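Local coordinates for protein probable glutathione S-transferase 5 (Caenorhabditis elegans, PDB 1ZL9) that conjugates reduced glutathione to a wide range of exogenous and endogenous hydrophobic electrophiles, and may help detoxify reactive oxygen species produced during bacterial infection, at residues I69-A74 / L155-L160; R105-A110 / D125-A130. All blocks are in the same frame, centred on the assembly; numbering follows the deposited sequence.

Interaction 1: I69-A74 / L155-L160; sequences IARFLA and LTWIDL
Trp-157, which reaches across to Ala-70 and Arg-71, is presented by a helix start whose polar grip is short and nearly straight: the backbone N of Thr-156, at the N-cap, donates to Asp-159 OD2 at 2.9 Å. This is one arm of the Ser/Thr-X-X-Asp capping pattern known at the start of this helix in glutathione transferases. OD1 of the same carboxylate accepts from the backbone N of Leu-150, so both oxygens are engaged and the first turn is tied to the preceding loop. From this turn the indole projects at helix 66-76, its CG lying between the backbone N and the carbonyl carbon (chi1 72°). Ala-70 offers its methyl to one face: CB stands 3.8 Å from the centroid of the six-membered ring, only 14° off the normal, a clear CH-pi contact. The small side chain thus lets the ring come close to the helix. Arg-71 meets the same ring differently, bringing NH2 in at its edge, 3.7 Å from Trp-157 CZ2, with the guanidinium turned 68° to the indole plane. It is not a cation-pi stack, and the polar end of Arg-71 is held elsewhere, NH1 bonding to Asn-91 OD1 of the second subunit. The indole N-H has its own partner, Trp-157 NE1 to Asn-80 OD1, which helps fix the ring's rotation. The two segments bury 203 Å² between them and join the thioredoxin-like N-terminal domain to the all-helical C-terminal domain. Trp-157 also packs on Val-90 and Ala-94 of helix 84-112, while Ile-69, Phe-72 and Leu-73, elsewhere on helix 66-76, pack on strand 55-58.

Interaction 2: R105-A110 / D125-A130; sequences RPYFYA and DIFLPA
An apolar, largely aromatic helix-helix contact joins helices 84-112 and 119-145 near the surface of the C-terminal domain, where the chain turns from one helix into the next. Tyr-107, Phe-108 and Phe-127 form its cluster. The local axes approach to 8.4 Å and cross at -121°, well short of antiparallel, and the segments bury 230 Å² in all. Phe-127 carries most of the contact from its side. Its CB lies 3.4 Å from Tyr-107 CD2, and Tyr-107 CE2 stands over one face of the phenylalanine ring, displaced toward the rim. The two ring planes are 29° apart and their centroids 5.0 Å, but the rings are slid so far past each other that they barely overlap. In both residues CG is anti to the backbone N (chi1 178° in Tyr-107), and each ring lies crosswise to the axis of the opposing helix. Phe-108 takes a different torsion, with CG anti to the carbonyl carbon, and it is the far end of its ring that arrives: CE2 comes to 3.4 Å from Phe-127 CE1. Those rings meet obliquely, their centroids 5.5 Å apart. At the outer margin the contact thins to aliphatic touching, Pro-106 CD to Ile-126 CG2 at 4.4 Å. Both helices depart from regular geometry here: Pro-106 and Pro-129 lack the amide hydrogen that would bond to the preceding turn, and residues 125-127 make a wider pi-type turn. Phe-127 is further enclosed by Tyr-100 and Ala-104 of helix 84-112 and by the ring of Phe-131 on its own helix. Tyr-107 in turn packs against Val-119, Leu-122 and Lys-123, at the beginning of helix 119-145.

Interaction 2 is nested within the chain loop that interaction 1 closes, and the two lie on opposite sides of the chain's centre, their centres 25 Å apart and their nearest atoms about 13 Å. Helix 84-112 connects them: its early residues pack on Trp-157 in interaction 1, and its later part supplies residues 105-110. Neither contact is in the glutathione site, interaction 1 being the nearer. The side chain of Ala-70 is about 9 Å from bound glutathione and about 6 Å from that of Ser-66 in the pocket, whereas the side chain of Phe-108 is about 11 Å from the ligand. Interaction 1 joins the two domains; interaction 2 lies within the C-terminal one.

Interaction 1: I69-A74 / L155-L160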
ATOM      1  N   ILE A  69      -3.300  -7.937  -4.812  1.00 11.97           N
ATOM      2  CA  ILE A  69      -4.050  -8.642  -5.794  1.00 11.79           C
ATOM      3  C   ILE A  69      -4.172  -7.887  -7.110  1.00 12.65           C
ATOM      4  O   ILE A  69      -3.902  -8.451  -8.147  1.00 13.50           O
ATOM      5  CB  ILE A  69      -5.415  -8.985  -5.224  1.00 11.04           C
ATOM      6  CG1 ILE A  69      -5.280  -9.928  -4.004  1.00 14.96           C
ATOM      7  CG2 ILE A  69      -6.292  -9.656  -6.241  1.00 12.56           C
ATOM      8  CD1 ILE A  69      -6.508  -9.997  -3.128  1.00 16.42           C
ATOM      9  N   ALA A  70      -4.604  -6.625  -7.070  1.00 13.59           N
ATOM     10  CA  ALA A  70      -4.822  -5.848  -8.287  1.00 13.32           C
ATOM     11  C   ALA A  70      -3.501  -5.727  -9.048  1.00 12.95           C
ATOM     12  O   ALA A  70      -3.437  -5.861 -10.285  1.00 14.19           O
ATOM     13  CB  ALA A  70      -5.342  -4.451  -7.910  1.00 13.48           C
ATOM     14  N   ARG A  71      -2.421  -5.518  -8.303  1.00 13.72           N
ATOM     15  CA  ARG A  71      -1.091  -5.362  -8.936  1.00 13.53           C
ATOM     16  C   ARG A  71      -0.631  -6.684  -9.581  1.00 13.14           C
ATOM     17  O   ARG A  71      -0.116  -6.701 -10.697  1.00 12.57           O
ATOM     18  CB  ARG A  71      -0.037  -4.838  -7.947  1.00 13.75           C
ATOM     19  CG  ARG A  71       1.377  -4.651  -8.577  1.00 13.48           C
ATOM     20  CD  ARG A  71       2.383  -3.955  -7.731  1.00 14.63           C
ATOM     21  NE  ARG A  71       1.957  -2.578  -7.650  1.00 14.08           N
ATOM     22  CZ  ARG A  71       1.245  -2.036  -6.677  1.00 14.31           C
ATOM     23  NH1 ARG A  71       0.986  -2.668  -5.509  1.00 13.01           N
ATOM     24  NH2 ARG A  71       0.820  -0.802  -6.838  1.00 18.07           N
ATOM     25  N   PHE A  72      -0.864  -7.789  -8.903  1.00 11.84           N
ATOM     26  CA  PHE A  72      -0.465  -9.082  -9.415  1.00 12.92           C
ATOM     27  C   PHE A  72      -1.224  -9.363 -10.705  1.00 14.07           C
ATOM     28  O   PHE A  72      -0.624  -9.685 -11.760  1.00 13.01           O
ATOM     29  CB  PHE A  72      -0.780 -10.165  -8.390  1.00 12.46           C
ATOM     30  CG  PHE A  72      -0.693 -11.563  -8.961  1.00 14.35           C
ATOM     31  CD1 PHE A  72       0.533 -12.133  -9.197  1.00 14.03           C
ATOM     32  CD2 PHE A  72      -1.833 -12.316  -9.231  1.00 15.28           C
ATOM     33  CE1 PHE A  72       0.629 -13.439  -9.719  1.00 18.76           C
ATOM     34  CE2 PHE A  72      -1.726 -13.578  -9.805  1.00 17.01           C
ATOM     35  CZ  PHE A  72      -0.513 -14.140 -10.023  1.00 16.19           C
ATOM     36  N   LEU A  73      -2.544  -9.132 -10.650  1.00 13.81           N
ATOM     37  CA  LEU A  73      -3.359  -9.394 -11.826  1.00 13.58           C
ATOM     38  C   LEU A  73      -3.037  -8.396 -12.949  1.00 13.55           C
ATOM     39  O   LEU A  73      -2.946  -8.791 -14.121  1.00 14.61           O
ATOM     40  CB  LEU A  73      -4.828  -9.340 -11.496  1.00 13.08           C
ATOM     41  CG  LEU A  73      -5.346 -10.428 -10.536  1.00 12.29           C
ATOM     42  CD1 LEU A  73      -6.744 -10.063 -10.226  1.00 15.26           C
ATOM     43  CD2 LEU A  73      -5.288 -11.769 -11.100  1.00 14.44           C
ATOM     44  N   ALA A  74      -2.885  -7.132 -12.623  1.00 13.76           N
ATOM     45  CA  ALA A  74      -2.580  -6.126 -13.634  1.00 14.70           C
ATOM     46  C   ALA A  74      -1.258  -6.459 -14.352  1.00 15.48           C
ATOM     47  O   ALA A  74      -1.170  -6.284 -15.592  1.00 14.90           O
ATOM     48  CB  ALA A  74      -2.541  -4.701 -13.064  1.00 14.26           C
ATOM     49  N   LEU A 155      -4.629   2.512 -20.618  1.00 16.32           N
ATOM     50  CA  LEU A 155      -5.311   2.094 -19.407  1.00 15.22           C
ATOM     51  C   LEU A 155      -4.372   1.407 -18.465  1.00 14.69           C
ATOM     52  O   LEU A 155      -3.595   0.533 -18.858  1.00 13.12           O
ATOM     53  CB  LEU A 155      -6.436   1.133 -19.802  1.00 16.84           C
ATOM     54  CG  LEU A 155      -7.272   0.610 -18.644  1.00 17.16           C
ATOM     55  CD1 LEU A 155      -8.145   1.724 -18.172  1.00 17.34           C
ATOM     56  CD2 LEU A 155      -8.110  -0.553 -19.121  1.00 19.56           C
ATOM     57  N   THR A 156      -4.452   1.783 -17.184  1.00 15.38           N
ATOM     58  CA  THR A 156      -3.880   0.981 -16.113  1.00 14.13           C
ATOM     59  C   THR A 156      -4.970   0.728 -15.065  1.00 14.86           C
ATOM     60  O   THR A 156      -6.041   1.353 -15.074  1.00 12.38           O
ATOM     61  CB  THR A 156      -2.687   1.636 -15.445  1.00 14.66           C
ATOM     62  OG1 THR A 156      -3.043   2.895 -14.876  1.00 14.62           O
ATOM     63  CG2 THR A 156      -1.586   1.900 -16.410  1.00 16.06           C
ATOM     64  N   TRP A 157      -4.691  -0.185 -14.145  1.00 13.49           N
ATOM     65  CA  TRP A 157      -5.698  -0.537 -13.119  1.00 12.87           C
ATOM     66  C   TRP A 157      -6.072   0.631 -12.200  1.00 13.38           C
ATOM     67  O   TRP A 157      -7.174   0.655 -11.648  1.00 13.73           O
ATOM     68  CB  TRP A 157      -5.239  -1.764 -12.341  1.00 13.14           C
ATOM     69  CG  TRP A 157      -4.114  -1.617 -11.391  1.00 11.73           C
ATOM     70  CD1 TRP A 157      -2.824  -1.866 -11.610  1.00 13.76           C
ATOM     71  CD2 TRP A 157      -4.223  -1.275  -9.988  1.00 14.74           C
ATOM     72  NE1 TRP A 157      -2.086  -1.646 -10.462  1.00 14.59           N
ATOM     73  CE2 TRP A 157      -2.928  -1.288  -9.447  1.00 14.10           C
ATOM     74  CE3 TRP A 157      -5.289  -0.947  -9.156  1.00 15.65           C
ATOM     75  CZ2 TRP A 157      -2.672  -1.090  -8.083  1.00 15.73           C
ATOM     76  CZ3 TRP A 157      -5.040  -0.684  -7.847  1.00 14.77           C
ATOM     77  CH2 TRP A 157      -3.736  -0.788  -7.298  1.00 16.68           C
ATOM     78  N   ILE A 158      -5.192   1.619 -12.041  1.00 12.81           N
ATOM     79  CA  ILE A 158      -5.547   2.741 -11.190  1.00 14.18           C
ATOM     80  C   ILE A 158      -6.616   3.571 -11.882  1.00 13.21           C
ATOM     81  O   ILE A 158      -7.445   4.148 -11.202  1.00 12.86           O
ATOM     82  CB  ILE A 158      -4.289   3.544 -10.698  1.00 14.51           C
ATOM     83  CG1 ILE A 158      -4.672   4.516  -9.557  1.00 16.98           C
ATOM     84  CG2 ILE A 158      -3.599   4.328 -11.853  1.00 16.67           C
ATOM     85  CD1 ILE A 158      -5.180   3.894  -8.277  1.00 17.97           C
ATOM     86  N   ASP A 159      -6.638   3.596 -13.224  1.00 13.66           N
ATOM     87  CA  ASP A 159      -7.766   4.207 -13.952  1.00 13.84           C
ATOM     88  C   ASP A 159      -9.096   3.519 -13.569  1.00 13.55           C
ATOM     89  O   ASP A 159     -10.114   4.164 -13.380  1.00 12.43           O
ATOM     90  CB  ASP A 159      -7.595   4.065 -15.429  1.00 14.52           C
ATOM     91  CG  ASP A 159      -6.491   4.926 -15.995  1.00 16.73           C
ATOM     92  OD1 ASP A 159      -6.461   6.184 -15.771  1.00 13.45           O
ATOM     93  OD2 ASP A 159      -5.669   4.395 -16.764  1.00 16.84           O
ATOM     94  N   LEU A 160      -9.076   2.185 -13.536  1.00 12.68           N
ATOM     95  CA  LEU A 160     -10.276   1.435 -13.207  1.00 13.79           C
ATOM     96  C   LEU A 160     -10.750   1.773 -11.805  1.00 13.31           C
ATOM     97  O   LEU A 160     -11.962   1.977 -11.600  1.00 14.38           O
ATOM     98  CB  LEU A 160     -10.057  -0.102 -13.322  1.00 12.73           C
ATOM     99  CG  LEU A 160      -9.782  -0.557 -14.752  1.00 12.71           C
ATOM    100  CD1 LEU A 160      -9.295  -1.984 -14.796  1.00 14.96           C
ATOM    101  CD2 LEU A 160     -10.934  -0.500 -15.692  1.00 12.54           C
TER

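Interaction 2: R105-A110 / D125-A130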
ATOM      1  N   ARG A 105     -12.140   7.523   5.698  1.00 18.04           N
ATOM      2  CA  ARG A 105     -12.799   6.357   6.245  1.00 18.71           C
ATOM      3  C   ARG A 105     -13.936   6.660   7.289  1.00 18.74           C
ATOM      4  O   ARG A 105     -14.930   5.951   7.287  1.00 18.86           O
ATOM      5  CB  ARG A 105     -11.791   5.367   6.879  1.00 20.24           C
ATOM      6  CG  ARG A 105     -12.471   4.059   7.219  1.00 25.95           C
ATOM      7  CD  ARG A 105     -11.554   2.861   7.453  1.00 36.79           C
ATOM      8  NE  ARG A 105     -10.909   2.452   6.198  1.00 42.12           N
ATOM      9  CZ  ARG A 105      -9.603   2.579   5.958  1.00 44.61           C
ATOM     10  NH1 ARG A 105      -8.792   3.079   6.890  1.00 46.31           N
ATOM     11  NH2 ARG A 105      -9.112   2.224   4.777  1.00 45.18           N
ATOM     12  N   PRO A 106     -13.752   7.588   8.245  1.00 19.21           N
ATOM     13  CA  PRO A 106     -14.807   7.902   9.244  1.00 18.76           C
ATOM     14  C   PRO A 106     -16.167   8.257   8.581  1.00 17.50           C
ATOM     15  O   PRO A 106     -17.206   7.814   9.058  1.00 16.89           O
ATOM     16  CB  PRO A 106     -14.215   9.071  10.021  1.00 18.54           C
ATOM     17  CG  PRO A 106     -12.744   8.805   9.953  1.00 19.14           C
ATOM     18  CD  PRO A 106     -12.519   8.327   8.548  1.00 19.24           C
ATOM     19  N   TYR A 107     -16.118   9.030   7.508  1.00 17.13           N
ATOM     20  CA  TYR A 107     -17.284   9.374   6.696  1.00 15.14           C
ATOM     21  C   TYR A 107     -17.841   8.178   5.960  1.00 14.78           C
ATOM     22  O   TYR A 107     -19.015   7.909   6.062  1.00 14.86           O
ATOM     23  CB  TYR A 107     -16.958  10.486   5.711  1.00 15.57           C
ATOM     24  CG  TYR A 107     -18.079  10.833   4.827  1.00 16.33           C
ATOM     25  CD1 TYR A 107     -19.262  11.399   5.325  1.00 18.88           C
ATOM     26  CD2 TYR A 107     -17.995  10.593   3.475  1.00 17.37           C
ATOM     27  CE1 TYR A 107     -20.302  11.707   4.472  1.00 17.94           C
ATOM     28  CE2 TYR A 107     -19.019  10.879   2.643  1.00 18.46           C
ATOM     29  CZ  TYR A 107     -20.182  11.442   3.154  1.00 20.60           C
ATOM     30  OH  TYR A 107     -21.166  11.787   2.276  1.00 24.10           O
ATOM     31  N   PHE A 108     -16.998   7.421   5.276  1.00 13.96           N
ATOM     32  CA  PHE A 108     -17.482   6.272   4.502  1.00 15.21           C
ATOM     33  C   PHE A 108     -18.169   5.252   5.426  1.00 16.96           C
ATOM     34  O   PHE A 108     -19.268   4.740   5.133  1.00 16.44           O
ATOM     35  CB  PHE A 108     -16.310   5.619   3.805  1.00 16.36           C
ATOM     36  CG  PHE A 108     -15.734   6.445   2.637  1.00 18.35           C
ATOM     37  CD1 PHE A 108     -14.506   6.102   2.096  1.00 20.24           C
ATOM     38  CD2 PHE A 108     -16.445   7.497   2.067  1.00 21.55           C
ATOM     39  CE1 PHE A 108     -13.970   6.832   1.013  1.00 23.05           C
ATOM     40  CE2 PHE A 108     -15.886   8.263   0.939  1.00 23.04           C
ATOM     41  CZ  PHE A 108     -14.662   7.916   0.455  1.00 23.32           C
ATOM     42  N   TYR A 109     -17.520   4.998   6.555  1.00 15.24           N
ATOM     43  CA  TYR A 109     -18.057   4.097   7.564  1.00 17.54           C
ATOM     44  C   TYR A 109     -19.380   4.530   8.158  1.00 17.88           C
ATOM     45  O   TYR A 109     -20.235   3.679   8.481  1.00 17.39           O
ATOM     46  CB  TYR A 109     -17.056   3.951   8.677  1.00 18.63           C
ATOM     47  CG  TYR A 109     -16.202   2.775   8.482  1.00 24.14           C
ATOM     48  CD1 TYR A 109     -15.615   2.511   7.272  1.00 28.45           C
ATOM     49  CD2 TYR A 109     -15.937   1.923   9.550  1.00 35.46           C
ATOM     50  CE1 TYR A 109     -14.797   1.400   7.092  1.00 34.11           C
ATOM     51  CE2 TYR A 109     -15.126   0.811   9.386  1.00 37.78           C
ATOM     52  CZ  TYR A 109     -14.580   0.554   8.158  1.00 39.42           C
ATOM     53  OH  TYR A 109     -13.785  -0.549   8.021  1.00 49.12           O
ATOM     54  N   ALA A 110     -19.554   5.835   8.324  1.00 17.45           N
ATOM     55  CA  ALA A 110     -20.809   6.336   8.862  1.00 17.81           C
ATOM     56  C   ALA A 110     -21.942   6.163   7.854  1.00 19.09           C
ATOM     57  O   ALA A 110     -23.046   5.780   8.217  1.00 18.75           O
ATOM     58  CB  ALA A 110     -20.693   7.789   9.304  1.00 18.52           C
ATOM     59  N   ASP A 125     -16.416  18.156   7.496  1.00 18.57           N
ATOM     60  CA  ASP A 125     -15.219  18.277   8.300  1.00 20.59           C
ATOM     61  C   ASP A 125     -14.128  17.279   7.921  1.00 20.30           C
ATOM     62  O   ASP A 125     -12.954  17.528   8.141  1.00 20.08           O
ATOM     63  CB  ASP A 125     -15.587  18.024   9.768  1.00 22.15           C
ATOM     64  CG  ASP A 125     -16.390  19.180  10.386  1.00 26.11           C
ATOM     65  OD1 ASP A 125     -16.600  20.218   9.714  1.00 29.56           O
ATOM     66  OD2 ASP A 125     -16.806  19.104  11.537  1.00 28.65           O
ATOM     67  N   ILE A 126     -14.510  16.100   7.454  1.00 19.29           N
ATOM     68  CA  ILE A 126     -13.498  15.065   7.175  1.00 18.53           C
ATOM     69  C   ILE A 126     -13.406  14.704   5.681  1.00 17.96           C
ATOM     70  O   ILE A 126     -12.330  14.668   5.079  1.00 17.35           O
ATOM     71  CB  ILE A 126     -13.826  13.759   8.006  1.00 18.84           C
ATOM     72  CG1 ILE A 126     -13.676  13.968   9.532  1.00 21.14           C
ATOM     73  CG2 ILE A 126     -12.931  12.618   7.583  1.00 19.60           C
ATOM     74  CD1 ILE A 126     -12.397  14.562  10.003  1.00 25.67           C
ATOM     75  N   PHE A 127     -14.542  14.383   5.089  1.00 16.44           N
ATOM     76  CA  PHE A 127     -14.500  13.841   3.746  1.00 16.51           C
ATOM     77  C   PHE A 127     -14.086  14.923   2.733  1.00 16.28           C
ATOM     78  O   PHE A 127     -13.172  14.722   1.991  1.00 15.79           O
ATOM     79  CB  PHE A 127     -15.835  13.206   3.355  1.00 16.43           C
ATOM     80  CG  PHE A 127     -15.893  12.879   1.897  1.00 17.09           C
ATOM     81  CD1 PHE A 127     -15.114  11.806   1.375  1.00 19.14           C
ATOM     82  CD2 PHE A 127     -16.634  13.643   1.022  1.00 19.48           C
ATOM     83  CE1 PHE A 127     -15.174  11.500   0.003  1.00 18.58           C
ATOM     84  CE2 PHE A 127     -16.650  13.330  -0.391  1.00 20.25           C
ATOM     85  CZ  PHE A 127     -15.903  12.300  -0.865  1.00 15.10           C
ATOM     86  N   LEU A 128     -14.740  16.076   2.730  1.00 16.08           N
ATOM     87  CA  LEU A 128     -14.522  17.011   1.634  1.00 16.94           C
ATOM     88  C   LEU A 128     -13.109  17.545   1.569  1.00 17.18           C
ATOM     89  O   LEU A 128     -12.545  17.649   0.457  1.00 18.22           O
ATOM     90  CB  LEU A 128     -15.570  18.154   1.617  1.00 17.21           C
ATOM     91  CG  LEU A 128     -16.921  17.639   1.110  1.00 17.11           C
ATOM     92  CD1 LEU A 128     -18.029  18.680   1.346  1.00 16.97           C
ATOM     93  CD2 LEU A 128     -16.887  17.309  -0.367  1.00 22.20           C
ATOM     94  N   PRO A 129     -12.486  17.863   2.692  1.00 18.23           N
ATOM     95  CA  PRO A 129     -11.070  18.209   2.650  1.00 19.05           C
ATOM     96  C   PRO A 129     -10.182  17.071   2.080  1.00 18.35           C
ATOM     97  O   PRO A 129      -9.273  17.291   1.283  1.00 16.81           O
ATOM     98  CB  PRO A 129     -10.737  18.472   4.114  1.00 20.43           C
ATOM     99  CG  PRO A 129     -12.056  18.967   4.738  1.00 20.37           C
ATOM    100  CD  PRO A 129     -13.057  18.073   4.035  1.00 20.14           C
ATOM    101  N   ALA A 130     -10.467  15.827   2.449  1.00 18.40           N
ATOM    102  CA  ALA A 130      -9.679  14.716   1.904  1.00 17.38           C
ATOM    103  C   ALA A 130      -9.805  14.556   0.368  1.00 16.40           C
ATOM    104  O   ALA A 130      -8.807  14.317  -0.371  1.00 16.18           O
ATOM    105  CB  ALA A 130     -10.076  13.440   2.594  1.00 16.99           C
TER